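Local coordinates for beta-galactosidase (Marinomonas sp. ef1, PDB 6Y2K), which probably hydrolyses terminal beta-D-galactose residues from beta-galactosides such as lactose, as a cold-active family GH42 beta-galactosidase assembled as a hexamer, at residues Lys2-Glu10 / Gly28-Ser38; Gln481-Leu491 / Gly513-Leu521. All coordinates share one frame; numbering follows the deposited sequence.

Contact 1: residues Lys2-Glu10 / Gly28-Ser38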
loop_
_atom_site.group_PDB
_atom_site.type_symbol
_atom_site.label_atom_id
_atom_site.label_comp_id
_atom_site.label_asym_id
_atom_site.label_seq_id
_atom_site.Cartn_x
_atom_site.Cartn_y
_atom_site.Cartn_z
ATOM N N LYS A 2 45.061 -3.865 -22.744
ATOM C CA LYS A 2 45.730 -2.569 -22.880
ATOM C C LYS A 2 44.750 -1.418 -22.687
ATOM O O LYS A 2 43.552 -1.592 -22.863
ATOM C CB LYS A 2 46.380 -2.475 -24.250
ATOM C CG LYS A 2 47.455 -3.527 -24.461
ATOM C CD LYS A 2 48.297 -3.217 -25.679
ATOM C CE LYS A 2 49.495 -4.148 -25.769
ATOM N NZ LYS A 2 49.099 -5.530 -26.152
ATOM N N LEU A 3 45.276 -0.252 -22.317
ATOM C CA LEU A 3 44.465 0.937 -22.073
ATOM C C LEU A 3 44.644 1.989 -23.164
ATOM O O LEU A 3 45.712 2.099 -23.779
ATOM C CB LEU A 3 44.808 1.542 -20.718
ATOM C CG LEU A 3 44.568 0.651 -19.491
ATOM C CD1 LEU A 3 44.916 1.444 -18.252
ATOM C CD2 LEU A 3 43.137 0.132 -19.407
ATOM N N GLY A 4 43.584 2.766 -23.381
ATOM C CA GLY A 4 43.559 3.814 -24.389
ATOM C C GLY A 4 42.815 5.049 -23.920
ATOM O O GLY A 4 42.197 5.048 -22.853
ATOM N N VAL A 5 42.859 6.104 -24.725
ATOM C CA VAL A 5 42.035 7.282 -24.473
ATOM C C VAL A 5 41.623 7.979 -25.770
ATOM O O VAL A 5 42.363 7.961 -26.752
ATOM C CB VAL A 5 42.743 8.252 -23.496
ATOM C CG1 VAL A 5 43.908 8.973 -24.159
ATOM C CG2 VAL A 5 41.751 9.244 -22.901
ATOM N N CYS A 6 40.427 8.573 -25.762
ATOM C CA CYS A 6 39.948 9.424 -26.846
ATOM C C CYS A 6 40.383 10.855 -26.543
ATOM O O CYS A 6 40.144 11.358 -25.444
ATOM C CB CYS A 6 38.424 9.335 -26.959
ATOM S SG CYS A 6 37.838 7.657 -27.257
ATOM N N TYR A 7 41.013 11.504 -27.526
ATOM C CA TYR A 7 41.744 12.765 -27.337
ATOM C C TYR A 7 41.426 13.773 -28.447
ATOM O O TYR A 7 41.213 13.389 -29.601
ATOM C CB TYR A 7 43.243 12.444 -27.328
ATOM C CG TYR A 7 44.198 13.602 -27.113
ATOM C CD1 TYR A 7 43.985 14.548 -26.116
ATOM C CD2 TYR A 7 45.358 13.715 -27.884
ATOM C CE1 TYR A 7 44.891 15.592 -25.914
ATOM C CE2 TYR A 7 46.264 14.747 -27.687
ATOM C CZ TYR A 7 46.035 15.681 -26.707
ATOM O OH TYR A 7 46.943 16.701 -26.522
ATOM N N TYR A 8 41.385 15.060 -28.081
ATOM C CA TYR A 8 41.067 16.162 -29.008
ATOM C C TYR A 8 42.140 17.251 -28.931
ATOM O O TYR A 8 41.928 18.295 -28.328
ATOM C CB TYR A 8 39.645 16.679 -28.733
ATOM C CG TYR A 8 38.678 15.530 -28.940
ATOM C CD1 TYR A 8 38.385 14.650 -27.893
ATOM C CD2 TYR A 8 38.171 15.247 -30.198
ATOM C CE1 TYR A 8 37.564 13.556 -28.083
ATOM C CE2 TYR A 8 37.341 14.155 -30.401
ATOM C CZ TYR A 8 37.044 13.316 -29.333
ATOM O OH TYR A 8 36.245 12.236 -29.517
ATOM N N PRO A 9 43.313 17.007 -29.546
ATOM C CA PRO A 9 44.372 18.030 -29.532
ATOM C C PRO A 9 43.908 19.372 -30.120
ATOM O O PRO A 9 44.315 20.429 -29.630
ATOM C CB PRO A 9 45.484 17.407 -30.374
ATOM C CG PRO A 9 44.813 16.388 -31.212
ATOM C CD PRO A 9 43.668 15.866 -30.401
ATOM N N GLU A 10 43.020 19.317 -31.116
ATOM C CA GLU A 10 42.416 20.523 -31.687
ATOM C C GLU A 10 41.545 21.357 -30.719
ATOM O O GLU A 10 41.192 22.505 -31.039
ATOM C CB GLU A 10 41.644 20.190 -32.989
ATOM C CG GLU A 10 40.257 19.563 -32.830
ATOM C CD GLU A 10 40.236 18.048 -32.709
ATOM O OE1 GLU A 10 41.243 17.415 -32.277
ATOM O OE2 GLU A 10 39.167 17.485 -33.042
ATOM N N GLY A 28 49.596 4.746 -17.942
ATOM C CA GLY A 28 49.617 3.416 -18.560
ATOM C C GLY A 28 48.838 3.311 -19.860
ATOM O O GLY A 28 48.657 2.202 -20.383
ATOM N N ILE A 29 48.389 4.456 -20.386
ATOM C CA ILE A 29 47.706 4.523 -21.679
ATOM C C ILE A 29 48.697 4.156 -22.786
ATOM O O ILE A 29 49.816 4.669 -22.805
ATOM C CB ILE A 29 47.166 5.948 -21.962
ATOM C CG1 ILE A 29 46.150 6.407 -20.897
ATOM C CG2 ILE A 29 46.525 6.025 -23.336
ATOM C CD1 ILE A 29 44.971 5.481 -20.709
ATOM N N GLN A 30 48.281 3.279 -23.701
ATOM C CA GLN A 30 49.109 2.854 -24.838
ATOM C C GLN A 30 48.558 3.250 -26.218
ATOM O O GLN A 30 49.335 3.289 -27.191
ATOM C CB GLN A 30 49.313 1.337 -24.792
ATOM C CG GLN A 30 50.123 0.857 -23.598
ATOM C CD GLN A 30 50.352 -0.641 -23.621
ATOM O OE1 GLN A 30 49.752 -1.393 -22.848
ATOM N NE2 GLN A 30 51.219 -1.085 -24.522
ATOM N N TYR A 31 47.241 3.504 -26.311
ATOM C CA TYR A 31 46.569 3.881 -27.558
ATOM C C TYR A 31 45.809 5.191 -27.382
ATOM O O TYR A 31 45.244 5.453 -26.325
ATOM C CB TYR A 31 45.573 2.806 -27.997
ATOM C CG TYR A 31 46.203 1.596 -28.622
ATOM C CD1 TYR A 31 46.899 0.679 -27.840
ATOM C CD2 TYR A 31 46.094 1.348 -29.988
ATOM C CE1 TYR A 31 47.484 -0.444 -28.399
ATOM C CE2 TYR A 31 46.670 0.224 -30.562
ATOM C CZ TYR A 31 47.368 -0.667 -29.762
ATOM O OH TYR A 31 47.948 -1.792 -30.303
ATOM N N VAL A 32 45.791 6.006 -28.436
ATOM C CA VAL A 32 45.118 7.303 -28.410
ATOM C C VAL A 32 44.342 7.505 -29.707
ATOM O O VAL A 32 44.919 7.381 -30.794
ATOM C CB VAL A 32 46.127 8.458 -28.243
ATOM C CG1 VAL A 32 45.406 9.805 -28.151
ATOM C CG2 VAL A 32 46.998 8.230 -27.015
ATOM N N ARG A 33 43.047 7.824 -29.601
ATOM C CA ARG A 33 42.238 8.125 -30.784
ATOM C C ARG A 33 42.178 9.639 -31.016
ATOM O O ARG A 33 41.989 10.410 -30.077
ATOM C CB ARG A 33 40.827 7.547 -30.666
ATOM C CG ARG A 33 40.042 7.604 -31.968
ATOM C CD ARG A 33 38.566 7.308 -31.775
ATOM N NE ARG A 33 37.914 8.315 -30.939
ATOM C CZ ARG A 33 36.644 8.265 -30.541
ATOM N NH1 ARG A 33 35.849 7.261 -30.910
ATOM N NH2 ARG A 33 36.164 9.235 -29.768
ATOM N N VAL A 34 42.374 10.056 -32.268
ATOM C CA VAL A 34 42.205 11.460 -32.667
ATOM C C VAL A 34 41.546 11.592 -34.047
ATOM O O VAL A 34 41.579 10.656 -34.850
ATOM C CB VAL A 34 43.553 12.236 -32.698
ATOM C CG1 VAL A 34 44.270 12.141 -31.355
ATOM C CG2 VAL A 34 44.453 11.755 -33.826
ATOM N N GLY A 35 40.945 12.758 -34.297
ATOM C CA GLY A 35 40.632 13.215 -35.661
ATOM C C GLY A 35 39.208 13.132 -36.203
ATOM O O GLY A 35 38.901 13.799 -37.199
ATOM N N GLU A 36 38.335 12.352 -35.565
ATOM C CA GLU A 36 37.006 12.051 -36.147
ATOM C C GLU A 36 36.014 13.229 -36.227
ATOM O O GLU A 36 35.031 13.141 -36.965
ATOM C CB GLU A 36 36.356 10.817 -35.476
ATOM C CG GLU A 36 35.601 11.032 -34.154
ATOM C CD GLU A 36 36.479 11.322 -32.939
ATOM O OE1 GLU A 36 37.727 11.450 -33.057
ATOM O OE2 GLU A 36 35.899 11.429 -31.835
ATOM N N PHE A 37 36.243 14.308 -35.477
ATOM C CA PHE A 37 35.395 15.505 -35.575
ATOM C C PHE A 37 36.127 16.744 -36.111
ATOM O O PHE A 37 35.659 17.872 -35.908
ATOM C CB PHE A 37 34.767 15.832 -34.208
ATOM C CG PHE A 37 33.894 14.733 -33.645
ATOM C CD1 PHE A 37 32.839 14.210 -34.380
ATOM C CD2 PHE A 37 34.090 14.272 -32.349
ATOM C CE1 PHE A 37 32.023 13.212 -33.855
ATOM C CE2 PHE A 37 33.266 13.295 -31.813
ATOM C CZ PHE A 37 32.234 12.762 -32.564
ATOM N N SER A 38 37.232 16.544 -36.836
ATOM C CA SER A 38 38.164 17.645 -37.165
ATOM C C SER A 38 38.023 18.267 -38.571
ATOM O O SER A 38 38.843 19.102 -38.944
ATOM C CB SER A 38 39.624 17.188 -36.923
ATOM O OG SER A 38 40.022 16.158 -37.820
HETATM O O HOH W 1 47.837 -4.485 -28.855
HETATM O O HOH W 2 47.819 -0.221 -21.140
HETATM O O HOH W 3 40.833 14.664 -32.136
HETATM O O HOH W 4 38.374 15.017 -33.758
#

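Contact 2: residues Gln481-Leu491 / Gly513-Leu521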
loop_
_atom_site.group_PDB
_atom_site.type_symbol
_atom_site.label_atom_id
_atom_site.label_comp_id
_atom_site.label_asym_id
_atom_site.label_seq_id
_atom_site.Cartn_x
_atom_site.Cartn_y
_atom_site.Cartn_z
ATOM N N GLN A 481 18.924 -23.974 -41.244
ATOM C CA GLN A 481 18.253 -25.232 -40.888
ATOM C C GLN A 481 19.162 -26.459 -41.090
ATOM O O GLN A 481 19.149 -27.375 -40.264
ATOM C CB GLN A 481 16.920 -25.413 -41.623
ATOM C CG GLN A 481 16.062 -26.557 -41.075
ATOM C CD GLN A 481 15.752 -26.419 -39.587
ATOM O OE1 GLN A 481 15.347 -25.348 -39.123
ATOM N NE2 GLN A 481 15.942 -27.505 -38.835
ATOM N N ASN A 482 19.958 -26.457 -42.163
ATOM C CA ASN A 482 20.954 -27.523 -42.393
ATOM C C ASN A 482 21.983 -27.598 -41.265
ATOM O O ASN A 482 22.289 -28.690 -40.781
ATOM C CB ASN A 482 21.688 -27.330 -43.726
ATOM C CG ASN A 482 20.804 -27.584 -44.929
ATOM O OD1 ASN A 482 19.882 -28.405 -44.887
ATOM N ND2 ASN A 482 21.088 -26.878 -46.024
ATOM N N ARG A 483 22.501 -26.444 -40.847
ATOM C CA ARG A 483 23.426 -26.381 -39.712
ATOM C C ARG A 483 22.776 -26.881 -38.411
ATOM O O ARG A 483 23.417 -27.585 -37.637
ATOM C CB ARG A 483 23.992 -24.969 -39.523
ATOM C CG ARG A 483 24.995 -24.548 -40.598
ATOM C CD ARG A 483 25.714 -23.250 -40.242
ATOM N NE ARG A 483 24.811 -22.097 -40.274
ATOM C CZ ARG A 483 24.418 -21.441 -41.370
ATOM N NH1 ARG A 483 23.590 -20.401 -41.259
ATOM N NH2 ARG A 483 24.833 -21.807 -42.587
ATOM N N LEU A 484 21.507 -26.538 -38.187
ATOM C CA LEU A 484 20.776 -27.037 -37.014
ATOM C C LEU A 484 20.563 -28.544 -37.075
ATOM O O LEU A 484 20.725 -29.223 -36.058
ATOM C CB LEU A 484 19.433 -26.323 -36.828
ATOM C CG LEU A 484 19.501 -24.816 -36.528
ATOM C CD1 LEU A 484 18.093 -24.239 -36.462
ATOM C CD2 LEU A 484 20.258 -24.530 -35.246
ATOM N N ASN A 485 20.234 -29.062 -38.260
ATOM C CA ASN A 485 20.029 -30.510 -38.449
ATOM C C ASN A 485 21.269 -31.345 -38.093
ATOM O O ASN A 485 21.138 -32.431 -37.536
ATOM C CB ASN A 485 19.595 -30.823 -39.893
ATOM C CG ASN A 485 18.177 -30.355 -40.203
ATOM O OD1 ASN A 485 17.342 -30.187 -39.305
ATOM N ND2 ASN A 485 17.898 -30.148 -41.488
ATOM N N SER A 486 22.459 -30.829 -38.394
ATOM C CA SER A 486 23.703 -31.554 -38.121
ATOM C C SER A 486 24.368 -31.184 -36.784
ATOM O O SER A 486 25.302 -31.865 -36.364
ATOM C CB SER A 486 24.688 -31.345 -39.272
ATOM O OG SER A 486 25.089 -29.988 -39.351
ATOM N N TYR A 487 23.891 -30.125 -36.118
ATOM C CA TYR A 487 24.466 -29.674 -34.847
ATOM C C TYR A 487 24.393 -30.795 -33.814
ATOM O O TYR A 487 23.350 -31.442 -33.663
ATOM C CB TYR A 487 23.740 -28.406 -34.353
ATOM C CG TYR A 487 24.161 -27.890 -32.995
ATOM C CD1 TYR A 487 25.463 -27.460 -32.756
ATOM C CD2 TYR A 487 23.239 -27.810 -31.947
ATOM C CE1 TYR A 487 25.839 -26.980 -31.508
ATOM C CE2 TYR A 487 23.601 -27.330 -30.701
ATOM C CZ TYR A 487 24.896 -26.919 -30.483
ATOM O OH TYR A 487 25.236 -26.457 -29.247
ATOM N N GLN A 488 25.519 -31.040 -33.142
ATOM C CA GLN A 488 25.664 -32.153 -32.193
ATOM C C GLN A 488 25.483 -31.753 -30.719
ATOM O O GLN A 488 25.407 -32.629 -29.859
ATOM C CB GLN A 488 27.037 -32.824 -32.378
ATOM C CG GLN A 488 27.225 -33.502 -33.737
ATOM C CD GLN A 488 26.168 -34.561 -34.019
ATOM O OE1 GLN A 488 26.164 -35.637 -33.407
ATOM N NE2 GLN A 488 25.281 -34.276 -34.964
ATOM N N GLY A 489 25.418 -30.452 -30.425
ATOM C CA GLY A 489 25.182 -29.984 -29.054
ATOM C C GLY A 489 23.700 -29.963 -28.696
ATOM O O GLY A 489 22.877 -30.613 -29.358
ATOM N N VAL A 490 23.367 -29.204 -27.649
ATOM C CA VAL A 490 21.996 -29.085 -27.157
ATOM C C VAL A 490 21.361 -27.798 -27.694
ATOM O O VAL A 490 21.943 -26.735 -27.577
ATOM C CB VAL A 490 21.962 -29.103 -25.611
ATOM C CG1 VAL A 490 20.541 -28.916 -25.091
ATOM C CG2 VAL A 490 22.549 -30.412 -25.088
ATOM N N LEU A 491 20.170 -27.910 -28.277
ATOM C CA LEU A 491 19.455 -26.769 -28.869
ATOM C C LEU A 491 18.214 -26.390 -28.071
ATOM O O LEU A 491 17.374 -27.252 -27.793
ATOM C CB LEU A 491 19.014 -27.104 -30.301
ATOM C CG LEU A 491 18.127 -26.076 -31.019
ATOM C CD1 LEU A 491 18.883 -24.775 -31.264
ATOM C CD2 LEU A 491 17.573 -26.644 -32.324
ATOM N N GLY A 513 7.859 -23.557 -38.809
ATOM C CA GLY A 513 8.396 -23.457 -40.164
ATOM C C GLY A 513 9.437 -24.523 -40.482
ATOM O O GLY A 513 9.172 -25.700 -40.281
ATOM N N PRO A 514 10.643 -24.118 -40.939
ATOM C CA PRO A 514 11.692 -25.115 -41.236
ATOM C C PRO A 514 12.133 -25.955 -40.041
ATOM O O PRO A 514 12.610 -27.069 -40.236
ATOM C CB PRO A 514 12.866 -24.263 -41.734
ATOM C CG PRO A 514 12.252 -22.996 -42.187
ATOM C CD PRO A 514 11.095 -22.756 -41.269
ATOM N N LEU A 515 11.979 -25.426 -38.823
ATOM C CA LEU A 515 12.361 -26.145 -37.601
ATOM C C LEU A 515 11.462 -27.352 -37.295
ATOM O O LEU A 515 11.865 -28.229 -36.544
ATOM C CB LEU A 515 12.343 -25.188 -36.392
ATOM C CG LEU A 515 13.057 -25.634 -35.110
ATOM C CD1 LEU A 515 14.561 -25.436 -35.231
ATOM C CD2 LEU A 515 12.533 -24.879 -33.898
ATOM N N ALA A 516 10.253 -27.390 -37.852
ATOM C CA ALA A 516 9.296 -28.460 -37.561
ATOM C C ALA A 516 9.789 -29.878 -37.874
ATOM O O ALA A 516 9.362 -30.821 -37.216
ATOM C CB ALA A 516 7.966 -28.207 -38.267
ATOM N N SER A 517 10.661 -30.041 -38.864
ATOM C CA SER A 517 11.263 -31.355 -39.135
ATOM C C SER A 517 12.155 -31.819 -37.975
ATOM O O SER A 517 12.190 -33.002 -37.671
ATOM C CB SER A 517 12.048 -31.355 -40.459
ATOM O OG SER A 517 13.107 -30.407 -40.439
ATOM N N LEU A 518 12.839 -30.881 -37.319
ATOM C CA LEU A 518 13.702 -31.178 -36.162
ATOM C C LEU A 518 12.897 -31.283 -34.854
ATOM O O LEU A 518 13.189 -32.113 -33.984
ATOM C CB LEU A 518 14.748 -30.063 -35.996
ATOM C CG LEU A 518 16.246 -30.372 -35.922
ATOM C CD1 LEU A 518 16.951 -29.232 -35.199
ATOM C CD2 LEU A 518 16.590 -31.718 -35.295
ATOM N N LEU A 519 11.923 -30.386 -34.707
ATOM C CA LEU A 519 11.109 -30.270 -33.503
ATOM C C LEU A 519 9.643 -30.294 -33.920
ATOM O O LEU A 519 9.066 -29.244 -34.199
ATOM C CB LEU A 519 11.461 -28.971 -32.769
ATOM C CG LEU A 519 12.688 -29.087 -31.864
ATOM C CD1 LEU A 519 13.372 -27.747 -31.620
ATOM C CD2 LEU A 519 12.278 -29.720 -30.545
ATOM N N PRO A 520 9.043 -31.502 -34.018
ATOM C CA PRO A 520 7.679 -31.578 -34.555
ATOM C C PRO A 520 6.600 -31.003 -33.621
ATOM O O PRO A 520 6.191 -31.640 -32.646
ATOM C CB PRO A 520 7.477 -33.076 -34.819
ATOM C CG PRO A 520 8.455 -33.766 -33.927
ATOM C CD PRO A 520 9.629 -32.839 -33.803
ATOM N N LEU A 521 6.163 -29.792 -33.947
ATOM C CA LEU A 521 5.063 -29.129 -33.253
ATOM C C LEU A 521 4.412 -28.114 -34.185
ATOM O O LEU A 521 4.992 -27.754 -35.214
ATOM C CB LEU A 521 5.592 -28.443 -31.993
ATOM C CG LEU A 521 6.644 -27.344 -32.207
ATOM C CD1 LEU A 521 6.028 -25.967 -32.010
ATOM C CD2 LEU A 521 7.820 -27.526 -31.267
HETATM O O HOH W 5 15.210 -31.734 -39.641
#

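Contact 1: residues Lys2-Glu10 / Gly28-Ser38
Val5 and Tyr7 lie against Arg33 through the backbone bonds of two neighbouring parallel strands. Val5 N donates to Tyr31 O (2.9 Å), Arg33 N to Val5 O, and Tyr7 N to Arg33 O. At the start of the pairing Leu3 O takes two donors: Gln30 N at 2.8 Å, from above the carbonyl plane, and the longer Tyr31 N, within that plane.

Apolar contacts follow on the side of Val5 and Val32. Val5 CG1 meets Ile29 CG2, and Tyr7 CB lies 3.5 Å from Val32 CG1. With CG of Tyr7 anti to the backbone N (chi1 -179°), the ring runs past Val34 CG1 and its hydroxyl hydrogen-bonds Asp20.

The polar cluster lies on the side of Cys6. The Arg33 guanidinium is sandwiched, with Cys6 SG over one face and the Glu36 carboxylate over the other. Glu36 OE2 stands 3.0 Å from Arg33 NH2, a salt bridge of charge alone, and accepts a very short bond of 2.5 Å from Tyr8 OH at the edge of the tyrosine ring. Arg33 NH1 forms a salt bridge with Glu314 and a hydrogen bond with Gln138.

Beyond the strands, two waters join the segments: one links Tyr7 O, Glu10 OE1 and Gly35 N, a second Glu10 OE2 and Phe37 N.

Helix 17-27 makes the right-handed beta-alpha-beta crossover between these strands, the first two of the TIM barrel. Strand 348-352 closes the barrel against 2-6, strand 67-71 flanks 29-34, and helix 52-63 packs on Val34 and Pro9.

Contact 2: residues Gln481-Leu491 / Gly513-Leu521
Leu518 reaches between Leu484, Asn485 and Leu491, and its CD1 lies 3.9 Å from Leu491 CD2 and 4.2 Å from Leu484 CB. Leu515 CD1 meets Leu484 CD1 at 3.9 Å, the two side chains nearly perpendicular. On the outer side Asn485 OD1 comes to 3.6 Å from Leu518 CG as the two side chains run antiparallel past one another.

Gln481 lays its amide against the turn at Pro514, with CD 3.3 Å from Pro514 O. A bend at chi2 (57°) folds the chain back so that NE2 donates to Asn485 OD1, one helical turn on, at 3.1 Å. That oxygen also accepts from a water that hydrogen-bonds Ser517 OG. Replacing Gln481 by an alanine is likely to leave Asn485 OD1 without this amide donor and to open a gap beside Pro514 and Leu518.

Further out, Leu468 and Leu470 of strand 467-470 back Leu484 and Leu491, whereas Tyr578 touches Leu515 and His576 touches Leu518, both from strand 576-579. Helix 478-486 and the 513-521 loop, with its helical turn at 514-518, thus pack together on one face of the parallel part of the mixed sheet, to which strand 490-493 contributes Leu491, in the alpha/beta trimerisation domain of GH42 enzymes.

How the contacts relate
The two contacts lie on opposite sides of the chain's centre, about 47 Å apart between their centres, and share no secondary-structure element. Contact 1 is largely buried and joins adjacent strands of the TIM barrel; contact 2, partly buried, sets a helix and a strand against a loop in the trimerisation domain. Their chemistry follows from this. Backbone hydrogen bonds unite the barrel strands, and a charged cluster occupies one end, whereas contact 2 combines leucine packing with the Gln481 amide lying on the Pro514 backbone, and a water bridges Asn485 and Ser517 at its exposed side. Contact 1 also touches a second subunit, through Phe37 and Glu10; despite the name of its domain, contact 2 is touched by no other chain.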